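Local coordinates for protein Phikz039 (Pseudomonas phage phikz, PDB 3ZBQ) that belongs to the tubulin-like proteins of bacteriophages, known as PhuZ, and holds GDP in a pocket of its tubulin/FtsZ-type fold, at residues Gly13-Arg18 / Val101-Gly106; Val128-Gly133 / Asn187-Leu192; Asn165-Val170 / Leu183-Ala188. All blocks are in the same frame, centred on the assembly; numbering follows the deposited sequence.

Contact 1 of 3, residues Gly13-Arg18 / Val101-Gly106; sequences GGAGFR and VYSMGG. With GDP (guanosine-5'-diphosphate), chain B.
A15 and S103 meet by van der Waals contact alone: the methyl CB of A15 lies 3.8 Å from CB of S103. One residue on, CA of G16 rests 3.7 Å from the carbonyl O of V101. Because G16 has no side chain, the first turn of helix 13-23 comes close to strand 97-103, with CA of G16 just 4.7 Å from CA of Y102. No hydrogen bond links the two segments directly.

Their polar groups meet on GDP instead. O2A of the alpha phosphate is gripped from both segments, by A15 N at 2.9 Å and by S103 OG at 2.8 Å. The hydroxyl of S103 is placed for this by a chi1 of 61°, which tucks OG in over its own backbone, facing the alpha phosphate. On the beta phosphate, O1B takes a nearly straight bond from G14 N (2.8 Å, 169° at the hydrogen). R18 spans phosphate and base through a single nitrogen: NH1 is 2.9 Å from GDP O1A and 2.9 Å from GDP N7. Its guanidinium receives C8 of the base at its edge, in plane, while the carbonyl carbon of G14 lies over one face, off its centre. NH2 of R18 has a weak bond to N39.

G106 brings its CA against C5' of GDP, and the backbone N atoms of A107, S108 and G109 bond GDP further along this glycine-rich loop, which corresponds to the tubulin signature motif. G13, with a positive phi of 71°, has its CA close to O2B of GDP.

GDP is therefore held by main-chain N-H groups from the start of helix 13-23 and from the loop after strand 97-103, together with the hydroxyl of S103 and the guanidinium of R18, an arrangement whose positive electrostatic character probably helps offset the phosphate charge.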
loop_
_atom_site.group_PDB
_atom_site.type_symbol
_atom_site.label_atom_id
_atom_site.label_comp_id
_atom_site.label_asym_id
_atom_site.label_seq_id
_atom_site.Cartn_x
_atom_site.Cartn_y
_atom_site.Cartn_z
ATOM N N GLY A 13 9.400 1.701 4.013
ATOM C CA GLY A 13 9.822 0.448 4.620
ATOM C C GLY A 13 10.591 -0.421 3.643
ATOM O O GLY A 13 10.825 -0.011 2.511
ATOM N N GLY A 14 10.965 -1.624 4.070
ATOM C CA GLY A 14 11.779 -2.511 3.252
ATOM C C GLY A 14 11.180 -2.865 1.902
ATOM O O GLY A 14 11.831 -2.706 0.868
ATOM N N ALA A 15 9.937 -3.333 1.904
ATOM C CA ALA A 15 9.294 -3.744 0.669
ATOM C C ALA A 15 9.232 -2.554 -0.279
ATOM O O ALA A 15 9.436 -2.707 -1.476
ATOM C CB ALA A 15 7.897 -4.293 0.929
ATOM N N GLY A 16 8.966 -1.375 0.270
ATOM C CA GLY A 16 8.880 -0.157 -0.530
ATOM C C GLY A 16 10.226 0.162 -1.149
ATOM O O GLY A 16 10.305 0.489 -2.328
ATOM N N PHE A 17 11.291 0.047 -0.355
ATOM C CA PHE A 17 12.648 0.268 -0.860
ATOM C C PHE A 17 13.026 -0.701 -1.983
ATOM O O PHE A 17 13.653 -0.309 -2.968
ATOM C CB PHE A 17 13.672 0.155 0.284
ATOM C CG PHE A 17 13.876 1.443 1.052
ATOM C CD1 PHE A 17 12.784 2.173 1.531
ATOM C CD2 PHE A 17 15.159 1.913 1.303
ATOM C CE1 PHE A 17 12.980 3.360 2.250
ATOM C CE2 PHE A 17 15.363 3.085 2.011
ATOM C CZ PHE A 17 14.279 3.807 2.496
ATOM N N ARG A 18 12.667 -1.971 -1.819
ATOM C CA ARG A 18 13.007 -2.995 -2.805
ATOM C C ARG A 18 12.240 -2.799 -4.108
ATOM O O ARG A 18 12.807 -2.914 -5.196
ATOM C CB ARG A 18 12.770 -4.395 -2.231
ATOM C CG ARG A 18 13.853 -4.816 -1.227
ATOM C CD ARG A 18 13.307 -5.697 -0.102
ATOM N NE ARG A 18 13.995 -5.447 1.171
ATOM C CZ ARG A 18 13.424 -5.579 2.366
ATOM N NH1 ARG A 18 12.160 -5.979 2.459
ATOM N NH2 ARG A 18 14.121 -5.320 3.471
ATOM N N VAL A 101 3.797 3.135 -1.412
ATOM C CA VAL A 101 4.097 1.712 -1.602
ATOM C C VAL A 101 4.707 1.110 -0.351
ATOM O O VAL A 101 5.692 1.648 0.167
ATOM C CB VAL A 101 5.091 1.503 -2.768
ATOM C CG1 VAL A 101 5.261 0.033 -3.087
ATOM C CG2 VAL A 101 4.611 2.269 -4.011
ATOM N N TYR A 102 4.132 0.001 0.130
ATOM C CA TYR A 102 4.572 -0.613 1.401
ATOM C C TYR A 102 3.940 -1.979 1.645
ATOM O O TYR A 102 2.891 -2.307 1.085
ATOM C CB TYR A 102 4.223 0.309 2.585
ATOM C CG TYR A 102 2.770 0.761 2.587
ATOM C CD1 TYR A 102 2.359 1.836 1.808
ATOM C CD2 TYR A 102 1.814 0.115 3.372
ATOM C CE1 TYR A 102 1.044 2.254 1.796
ATOM C CE2 TYR A 102 0.485 0.533 3.373
ATOM C CZ TYR A 102 0.111 1.603 2.582
ATOM O OH TYR A 102 -1.204 2.041 2.553
ATOM N N SER A 103 4.575 -2.783 2.496
ATOM C CA SER A 103 3.999 -4.059 2.883
ATOM C C SER A 103 3.015 -3.854 4.030
ATOM O O SER A 103 3.112 -2.881 4.776
ATOM C CB SER A 103 5.100 -5.012 3.335
ATOM O OG SER A 103 5.774 -4.478 4.459
ATOM N N MET A 104 2.084 -4.789 4.185
ATOM C CA MET A 104 1.155 -4.764 5.306
ATOM C C MET A 104 1.652 -5.567 6.513
ATOM O O MET A 104 1.217 -5.333 7.644
ATOM C CB MET A 104 -0.195 -5.319 4.860
ATOM C CG MET A 104 -0.858 -4.459 3.811
ATOM S SD MET A 104 -2.241 -5.297 2.994
ATOM C CE MET A 104 -3.409 -5.432 4.342
ATOM N N GLY A 105 2.534 -6.522 6.271
ATOM C CA GLY A 105 2.941 -7.443 7.328
ATOM C C GLY A 105 4.168 -7.022 8.107
ATOM O O GLY A 105 4.553 -7.671 9.088
ATOM N N GLY A 106 4.797 -5.941 7.657
ATOM C CA GLY A 106 5.947 -5.386 8.336
ATOM C C GLY A 106 5.551 -4.332 9.356
ATOM O O GLY A 106 4.384 -4.239 9.739
HETATM P PB GDP B . 9.123 -3.057 7.053
HETATM O O1B GDP B . 10.497 -2.569 6.671
HETATM O O2B GDP B . 8.057 -2.241 6.349
HETATM O O3B GDP B . 8.910 -3.025 8.546
HETATM O O3A GDP B . 8.911 -4.589 6.612
HETATM P PA GDP B . 9.321 -5.235 5.199
HETATM O O1A GDP B . 10.794 -5.219 4.866
HETATM O O2A GDP B . 8.502 -4.613 4.088
HETATM O "O5'" GDP B . 8.873 -6.753 5.402
HETATM C "C5'" GDP B . 7.547 -7.089 5.791
HETATM C "C4'" GDP B . 7.027 -8.197 4.877
HETATM O "O4'" GDP B . 6.850 -7.680 3.558
HETATM C "C3'" GDP B . 7.984 -9.361 4.712
HETATM O "O3'" GDP B . 7.773 -10.329 5.753
HETATM C "C2'" GDP B . 7.623 -9.899 3.349
HETATM O "O2'" GDP B . 6.473 -10.739 3.459
HETATM C "C1'" GDP B . 7.142 -8.685 2.588
HETATM N N9 GDP B . 8.184 -8.129 1.699
HETATM C C8 GDP B . 9.301 -7.458 2.041
HETATM N N7 GDP B . 9.999 -7.087 0.940
HETATM C C5 GDP B . 9.311 -7.510 -0.141
HETATM C C6 GDP B . 9.469 -7.458 -1.612
HETATM O O6 GDP B . 10.455 -6.884 -2.141
HETATM N N1 GDP B . 8.505 -8.029 -2.357
HETATM C C2 GDP B . 7.431 -8.644 -1.818
HETATM N N2 GDP B . 6.500 -9.215 -2.622
HETATM N N3 GDP B . 7.225 -8.728 -0.487
HETATM C C4 GDP B . 8.116 -8.191 0.375
#

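Contact 2 of 3, residues Val128-Gly133 / Asn187-Leu192; sequences VSVVIG and NALVIL. With GDP (guanosine-5'-diphosphate), chain B.
V128 and L189 touch where a strand packs against a helix, and their CA atoms are the nearest across the two segments, with 9.2 Å between the CA of V128 and the CA of L189. Residues 128-133 are regular beta structure. Residues 187-192 form the last turns of helix 175-192, held by i to i+4 bonds such as that from L192 N to A188 O (2.9 Å). At this spacing the main chains do not bond to each other, and side chains alone bridge the gap.

The bridge is built around one methyl group. CD1 of L189 sits 4.2 Å from CG1 of V128 and likewise 4.2 Å from CG2 of V130, so two valines two positions apart, on the same face of the strand, share a single leucine branch. V130 and L189 reach toward each other tip to tip. Running out from a chi1 of -75°, the leucine chain is extended to CD1 (chi2 177°), which carries that methyl to the sheet. The contact is small, wholly apolar and buried. Farther along the strand, I132 leaves the helix behind and packs on GDP, its CD1 3.7 Å from C2 of the base and 3.7 Å from N3 of the same ring.

Helix 175-192 is the central helix of the tubulin/FtsZ fold, which joins the GDP-binding domain to the C-terminal domain. Strand 127-133 lies between strands 97-103 and 163-168: I99 of the former touches both V130 and L189, while V128 and V130 pack on I163, N165 and H167 of the latter. The helix also meets strand 275-281, where A188, L189 and L192 all lie against F278, so L189 packs on that strand as well as on 97-103 and 127-133.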
loop_
_atom_site.group_PDB
_atom_site.type_symbol
_atom_site.label_atom_id
_atom_site.label_comp_id
_atom_site.label_asym_id
_atom_site.label_seq_id
_atom_site.Cartn_x
_atom_site.Cartn_y
_atom_site.Cartn_z
ATOM N N VAL A 128 -3.103 6.910 -4.037
ATOM C CA VAL A 128 -3.347 5.479 -4.203
ATOM C C VAL A 128 -2.243 4.720 -3.473
ATOM O O VAL A 128 -1.087 5.131 -3.510
ATOM C CB VAL A 128 -3.338 5.081 -5.694
ATOM C CG1 VAL A 128 -3.329 3.567 -5.847
ATOM C CG2 VAL A 128 -4.548 5.690 -6.402
ATOM N N SER A 129 -2.597 3.637 -2.796
ATOM C CA SER A 129 -1.597 2.787 -2.151
ATOM C C SER A 129 -1.414 1.495 -2.921
ATOM O O SER A 129 -2.396 0.873 -3.356
ATOM C CB SER A 129 -1.998 2.450 -0.713
ATOM O OG SER A 129 -1.769 3.553 0.145
ATOM N N VAL A 130 -0.160 1.077 -3.060
ATOM C CA VAL A 130 0.149 -0.239 -3.606
ATOM C C VAL A 130 0.758 -1.049 -2.458
ATOM O O VAL A 130 1.798 -0.680 -1.912
ATOM C CB VAL A 130 1.092 -0.149 -4.836
ATOM C CG1 VAL A 130 1.365 -1.534 -5.392
ATOM C CG2 VAL A 130 0.452 0.730 -5.934
ATOM N N VAL A 131 0.057 -2.104 -2.044
ATOM C CA VAL A 131 0.373 -2.792 -0.786
ATOM C C VAL A 131 0.500 -4.305 -0.934
ATOM O O VAL A 131 -0.008 -4.889 -1.894
ATOM C CB VAL A 131 -0.669 -2.449 0.312
ATOM C CG1 VAL A 131 -0.812 -0.923 0.452
ATOM C CG2 VAL A 131 -2.040 -3.068 -0.019
ATOM N N ILE A 132 1.184 -4.933 0.030
ATOM C CA ILE A 132 1.460 -6.376 0.008
ATOM C C ILE A 132 0.999 -7.058 1.295
ATOM O O ILE A 132 1.483 -6.736 2.388
ATOM C CB ILE A 132 2.975 -6.665 -0.182
ATOM C CG1 ILE A 132 3.504 -5.962 -1.437
ATOM C CG2 ILE A 132 3.244 -8.171 -0.258
ATOM C CD1 ILE A 132 5.024 -5.870 -1.508
ATOM N N GLY A 133 0.068 -8.003 1.173
ATOM C CA GLY A 133 -0.388 -8.752 2.336
ATOM C C GLY A 133 0.487 -9.972 2.578
ATOM O O GLY A 133 0.944 -10.612 1.627
ATOM N N ASN A 187 3.975 1.216 -13.289
ATOM C CA ASN A 187 4.121 1.729 -14.642
ATOM C C ASN A 187 2.798 2.212 -15.216
ATOM O O ASN A 187 2.729 3.278 -15.832
ATOM C CB ASN A 187 4.721 0.672 -15.563
ATOM C CG ASN A 187 4.940 1.194 -16.962
ATOM O OD1 ASN A 187 4.407 0.651 -17.935
ATOM N ND2 ASN A 187 5.711 2.275 -17.073
ATOM N N ALA A 188 1.744 1.427 -15.024
ATOM C CA ALA A 188 0.444 1.798 -15.584
ATOM C C ALA A 188 -0.066 3.073 -14.927
ATOM O O ALA A 188 -0.584 3.970 -15.596
ATOM C CB ALA A 188 -0.551 0.667 -15.404
ATOM N N LEU A 189 0.079 3.149 -13.608
ATOM C CA LEU A 189 -0.374 4.311 -12.854
ATOM C C LEU A 189 0.357 5.586 -13.270
ATOM O O LEU A 189 -0.271 6.635 -13.474
ATOM C CB LEU A 189 -0.219 4.052 -11.350
ATOM C CG LEU A 189 -1.263 3.106 -10.736
ATOM C CD1 LEU A 189 -0.961 2.872 -9.252
ATOM C CD2 LEU A 189 -2.688 3.648 -10.925
ATOM N N VAL A 190 1.678 5.497 -13.406
ATOM C CA VAL A 190 2.464 6.646 -13.856
ATOM C C VAL A 190 1.960 7.162 -15.212
ATOM O O VAL A 190 1.815 8.374 -15.405
ATOM C CB VAL A 190 3.964 6.311 -13.911
ATOM C CG1 VAL A 190 4.718 7.386 -14.658
ATOM C CG2 VAL A 190 4.520 6.154 -12.494
ATOM N N ILE A 191 1.688 6.252 -16.146
ATOM C CA ILE A 191 1.087 6.637 -17.436
ATOM C C ILE A 191 -0.281 7.305 -17.245
ATOM O O ILE A 191 -0.555 8.381 -17.822
ATOM C CB ILE A 191 0.938 5.409 -18.381
ATOM C CG1 ILE A 191 2.311 4.865 -18.793
ATOM C CG2 ILE A 191 0.114 5.759 -19.625
ATOM C CD1 ILE A 191 2.249 3.539 -19.529
ATOM N N LEU A 192 -1.152 6.675 -16.457
ATOM C CA LEU A 192 -2.488 7.234 -16.210
ATOM C C LEU A 192 -2.418 8.673 -15.724
ATOM O O LEU A 192 -3.201 9.524 -16.156
ATOM C CB LEU A 192 -3.266 6.396 -15.186
ATOM C CG LEU A 192 -4.667 6.932 -14.843
ATOM C CD1 LEU A 192 -5.560 6.950 -16.093
ATOM C CD2 LEU A 192 -5.327 6.126 -13.714
HETATM P PB GDP B . 9.123 -3.057 7.053
HETATM O O1B GDP B . 10.497 -2.569 6.671
HETATM O O2B GDP B . 8.057 -2.241 6.349
HETATM O O3B GDP B . 8.910 -3.025 8.546
HETATM O O3A GDP B . 8.911 -4.589 6.612
HETATM P PA GDP B . 9.321 -5.235 5.199
HETATM O O1A GDP B . 10.794 -5.219 4.866
HETATM O O2A GDP B . 8.502 -4.613 4.088
HETATM O "O5'" GDP B . 8.873 -6.753 5.402
HETATM C "C5'" GDP B . 7.547 -7.089 5.791
HETATM C "C4'" GDP B . 7.027 -8.197 4.877
HETATM O "O4'" GDP B . 6.850 -7.680 3.558
HETATM C "C3'" GDP B . 7.984 -9.361 4.712
HETATM O "O3'" GDP B . 7.773 -10.329 5.753
HETATM C "C2'" GDP B . 7.623 -9.899 3.349
HETATM O "O2'" GDP B . 6.473 -10.739 3.459
HETATM C "C1'" GDP B . 7.142 -8.685 2.588
HETATM N N9 GDP B . 8.184 -8.129 1.699
HETATM C C8 GDP B . 9.301 -7.458 2.041
HETATM N N7 GDP B . 9.999 -7.087 0.940
HETATM C C5 GDP B . 9.311 -7.510 -0.141
HETATM C C6 GDP B . 9.469 -7.458 -1.612
HETATM O O6 GDP B . 10.455 -6.884 -2.141
HETATM N N1 GDP B . 8.505 -8.029 -2.357
HETATM C C2 GDP B . 7.431 -8.644 -1.818
HETATM N N2 GDP B . 6.500 -9.215 -2.622
HETATM N N3 GDP B . 7.225 -8.728 -0.487
HETATM C C4 GDP B . 8.116 -8.191 0.375
#

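Contact 3 of 3, residues Asn165-Val170 / Leu183-Ala188; sequences NYHENV and LEVLNA. With GDP (guanosine-5'-diphosphate), chain B.
N165 carries its CG anti to the backbone N (chi1 175°), and V185 does the same with CG1 (chi1 165°); these rotations turn the amide and the CG1 methyl to each other. The side chains approach head-on from strand 163-168 and helix 175-192, the strand and central helix that follow each other in the tubulin/FtsZ fold. The amide oxygen lies against both valine methyls: N165 OD1 is 3.4 Å from V185 CG1 and 3.7 Å from V185 CG2. H167, two residues along the same strand face, runs alongside the valine, pointing the other way, and offers its ring edge, with CE1 4.1 Å from V185 CG2.

The two polar side chains are tied to each other. NE2 of H167 donates to OD1 of N165 over a short 2.6 Å, from 36° above the carbonyl plane, and ND2 of N165 bonds the carbonyl O of L224 on strand 222-227. The buried amide is thereby held at both ends and fixed against rotation.

Two residues after H167, N169 is the centre of an inverse gamma turn and reads the base of GDP: its OD1 accepts from GDP N2 at 2.9 Å, while its ND2 gives bonds to GDP N3 and to the ribose O2', each 3.1 Å away.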
loop_
_atom_site.group_PDB
_atom_site.type_symbol
_atom_site.label_atom_id
_atom_site.label_comp_id
_atom_site.label_asym_id
_atom_site.label_seq_id
_atom_site.Cartn_x
_atom_site.Cartn_y
_atom_site.Cartn_z
ATOM N N ASN A 165 -4.369 -0.840 -3.912
ATOM C CA ASN A 165 -4.109 -1.827 -4.947
ATOM C C ASN A 165 -3.397 -2.982 -4.251
ATOM O O ASN A 165 -2.256 -2.838 -3.801
ATOM C CB ASN A 165 -3.263 -1.200 -6.058
ATOM C CG ASN A 165 -2.840 -2.199 -7.107
ATOM O OD1 ASN A 165 -1.681 -2.614 -7.145
ATOM N ND2 ASN A 165 -3.769 -2.587 -7.975
ATOM N N TYR A 166 -4.087 -4.118 -4.133
ATOM C CA TYR A 166 -3.670 -5.183 -3.215
ATOM C C TYR A 166 -2.962 -6.361 -3.878
ATOM O O TYR A 166 -3.412 -6.893 -4.902
ATOM C CB TYR A 166 -4.882 -5.691 -2.419
ATOM C CG TYR A 166 -4.527 -6.841 -1.494
ATOM C CD1 TYR A 166 -3.868 -6.609 -0.296
ATOM C CD2 TYR A 166 -4.846 -8.156 -1.827
ATOM C CE1 TYR A 166 -3.533 -7.653 0.558
ATOM C CE2 TYR A 166 -4.516 -9.212 -0.980
ATOM C CZ TYR A 166 -3.866 -8.953 0.207
ATOM O OH TYR A 166 -3.525 -9.996 1.052
ATOM N N HIS A 167 -1.867 -6.799 -3.259
ATOM C CA HIS A 167 -1.115 -7.935 -3.749
ATOM C C HIS A 167 -0.840 -8.822 -2.564
ATOM O O HIS A 167 -0.448 -8.345 -1.518
ATOM C CB HIS A 167 0.209 -7.476 -4.363
ATOM C CG HIS A 167 0.021 -6.549 -5.521
ATOM N ND1 HIS A 167 0.137 -6.965 -6.826
ATOM C CD2 HIS A 167 -0.321 -5.238 -5.567
ATOM C CE1 HIS A 167 -0.129 -5.949 -7.635
ATOM N NE2 HIS A 167 -0.407 -4.890 -6.894
ATOM N N GLU A 168 -1.056 -10.111 -2.735
ATOM C CA GLU A 168 -0.806 -11.038 -1.642
ATOM C C GLU A 168 0.462 -11.824 -1.876
ATOM O O GLU A 168 0.667 -12.362 -2.969
ATOM C CB GLU A 168 -1.985 -11.986 -1.535
ATOM C CG GLU A 168 -1.951 -12.862 -0.313
ATOM C CD GLU A 168 -3.270 -13.548 -0.122
ATOM O OE1 GLU A 168 -4.272 -12.842 0.135
ATOM O OE2 GLU A 168 -3.301 -14.784 -0.249
ATOM N N ASN A 169 1.319 -11.890 -0.855
ATOM C CA ASN A 169 2.431 -12.826 -0.872
ATOM C C ASN A 169 1.850 -14.192 -0.541
ATOM O O ASN A 169 1.831 -14.608 0.623
ATOM C CB ASN A 169 3.498 -12.450 0.166
ATOM C CG ASN A 169 4.512 -11.433 -0.360
ATOM O OD1 ASN A 169 4.535 -11.108 -1.549
ATOM N ND2 ASN A 169 5.379 -10.946 0.533
ATOM N N VAL A 170 1.335 -14.867 -1.563
ATOM C CA VAL A 170 0.771 -16.194 -1.378
ATOM C C VAL A 170 1.883 -17.119 -0.916
ATOM O O VAL A 170 2.931 -17.224 -1.555
ATOM C CB VAL A 170 0.115 -16.730 -2.659
ATOM C CG1 VAL A 170 -0.472 -18.101 -2.404
ATOM C CG2 VAL A 170 -1.003 -15.785 -3.108
ATOM N N LEU A 183 5.334 -3.796 -10.338
ATOM C CA LEU A 183 5.990 -2.881 -11.280
ATOM C C LEU A 183 5.062 -2.564 -12.448
ATOM O O LEU A 183 4.969 -1.409 -12.907
ATOM C CB LEU A 183 7.290 -3.491 -11.798
ATOM C CG LEU A 183 8.317 -3.761 -10.703
ATOM C CD1 LEU A 183 9.509 -4.495 -11.280
ATOM C CD2 LEU A 183 8.758 -2.462 -10.032
ATOM N N GLU A 184 4.366 -3.593 -12.926
ATOM C CA GLU A 184 3.391 -3.396 -13.993
ATOM C C GLU A 184 2.335 -2.379 -13.571
ATOM O O GLU A 184 1.920 -1.535 -14.368
ATOM C CB GLU A 184 2.728 -4.726 -14.369
ATOM C CG GLU A 184 3.659 -5.705 -15.057
ATOM C CD GLU A 184 3.136 -6.151 -16.403
ATOM O OE1 GLU A 184 1.912 -6.404 -16.511
ATOM O OE2 GLU A 184 3.949 -6.238 -17.353
ATOM N N VAL A 185 1.897 -2.454 -12.319
ATOM C CA VAL A 185 0.894 -1.524 -11.806
ATOM C C VAL A 185 1.451 -0.103 -11.692
ATOM O O VAL A 185 0.810 0.851 -12.120
ATOM C CB VAL A 185 0.322 -1.997 -10.448
ATOM C CG1 VAL A 185 -0.440 -0.875 -9.754
ATOM C CG2 VAL A 185 -0.570 -3.228 -10.641
ATOM N N LEU A 186 2.648 0.030 -11.122
ATOM C CA LEU A 186 3.281 1.344 -10.967
ATOM C C LEU A 186 3.501 2.000 -12.329
ATOM O O LEU A 186 3.210 3.194 -12.526
ATOM C CB LEU A 186 4.602 1.211 -10.198
ATOM C CG LEU A 186 4.460 0.839 -8.727
ATOM C CD1 LEU A 186 5.828 0.584 -8.097
ATOM C CD2 LEU A 186 3.720 1.939 -7.980
ATOM N N ASN A 187 3.975 1.216 -13.289
ATOM C CA ASN A 187 4.121 1.729 -14.642
ATOM C C ASN A 187 2.798 2.212 -15.216
ATOM O O ASN A 187 2.729 3.278 -15.832
ATOM C CB ASN A 187 4.721 0.672 -15.563
ATOM C CG ASN A 187 4.940 1.194 -16.962
ATOM O OD1 ASN A 187 4.407 0.651 -17.935
ATOM N ND2 ASN A 187 5.711 2.275 -17.073
ATOM N N ALA A 188 1.744 1.427 -15.024
ATOM C CA ALA A 188 0.444 1.798 -15.584
ATOM C C ALA A 188 -0.066 3.073 -14.927
ATOM O O ALA A 188 -0.584 3.970 -15.596
ATOM C CB ALA A 188 -0.551 0.667 -15.404
HETATM P PB GDP B . 9.123 -3.057 7.053
HETATM O O1B GDP B . 10.497 -2.569 6.671
HETATM O O2B GDP B . 8.057 -2.241 6.349
HETATM O O3B GDP B . 8.910 -3.025 8.546
HETATM O O3A GDP B . 8.911 -4.589 6.612
HETATM P PA GDP B . 9.321 -5.235 5.199
HETATM O O1A GDP B . 10.794 -5.219 4.866
HETATM O O2A GDP B . 8.502 -4.613 4.088
HETATM O "O5'" GDP B . 8.873 -6.753 5.402
HETATM C "C5'" GDP B . 7.547 -7.089 5.791
HETATM C "C4'" GDP B . 7.027 -8.197 4.877
HETATM O "O4'" GDP B . 6.850 -7.680 3.558
HETATM C "C3'" GDP B . 7.984 -9.361 4.712
HETATM O "O3'" GDP B . 7.773 -10.329 5.753
HETATM C "C2'" GDP B . 7.623 -9.899 3.349
HETATM O "O2'" GDP B . 6.473 -10.739 3.459
HETATM C "C1'" GDP B . 7.142 -8.685 2.588
HETATM N N9 GDP B . 8.184 -8.129 1.699
HETATM C C8 GDP B . 9.301 -7.458 2.041
HETATM N N7 GDP B . 9.999 -7.087 0.940
HETATM C C5 GDP B . 9.311 -7.510 -0.141
HETATM C C6 GDP B . 9.469 -7.458 -1.612
HETATM O O6 GDP B . 10.455 -6.884 -2.141
HETATM N N1 GDP B . 8.505 -8.029 -2.357
HETATM C C2 GDP B . 7.431 -8.644 -1.818
HETATM N N2 GDP B . 6.500 -9.215 -2.622
HETATM N N3 GDP B . 7.225 -8.728 -0.487
HETATM C C4 GDP B . 8.116 -8.191 0.375
#

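From the N terminus, contact 1 closes first, bringing the start of helix 13-23 against the end of strand 97-103 after an excursion through strands 30-34 and 49-51 and helices 74-81 and 85-91. Contact 2 opens only afterwards, on the next strand, and contact 3 on the one beyond it. Both end on the same stretch of helix 175-192, sharing N187 and A188, so the shorter loop of contact 3 lies largely within the longer one of contact 2. The three strands are neighbours in the parallel part of the sheet, bonded from M104 to I132 and from S129 to N165. Each contact also reaches GDP, and helix 175-192 leads on to the C-terminal domain.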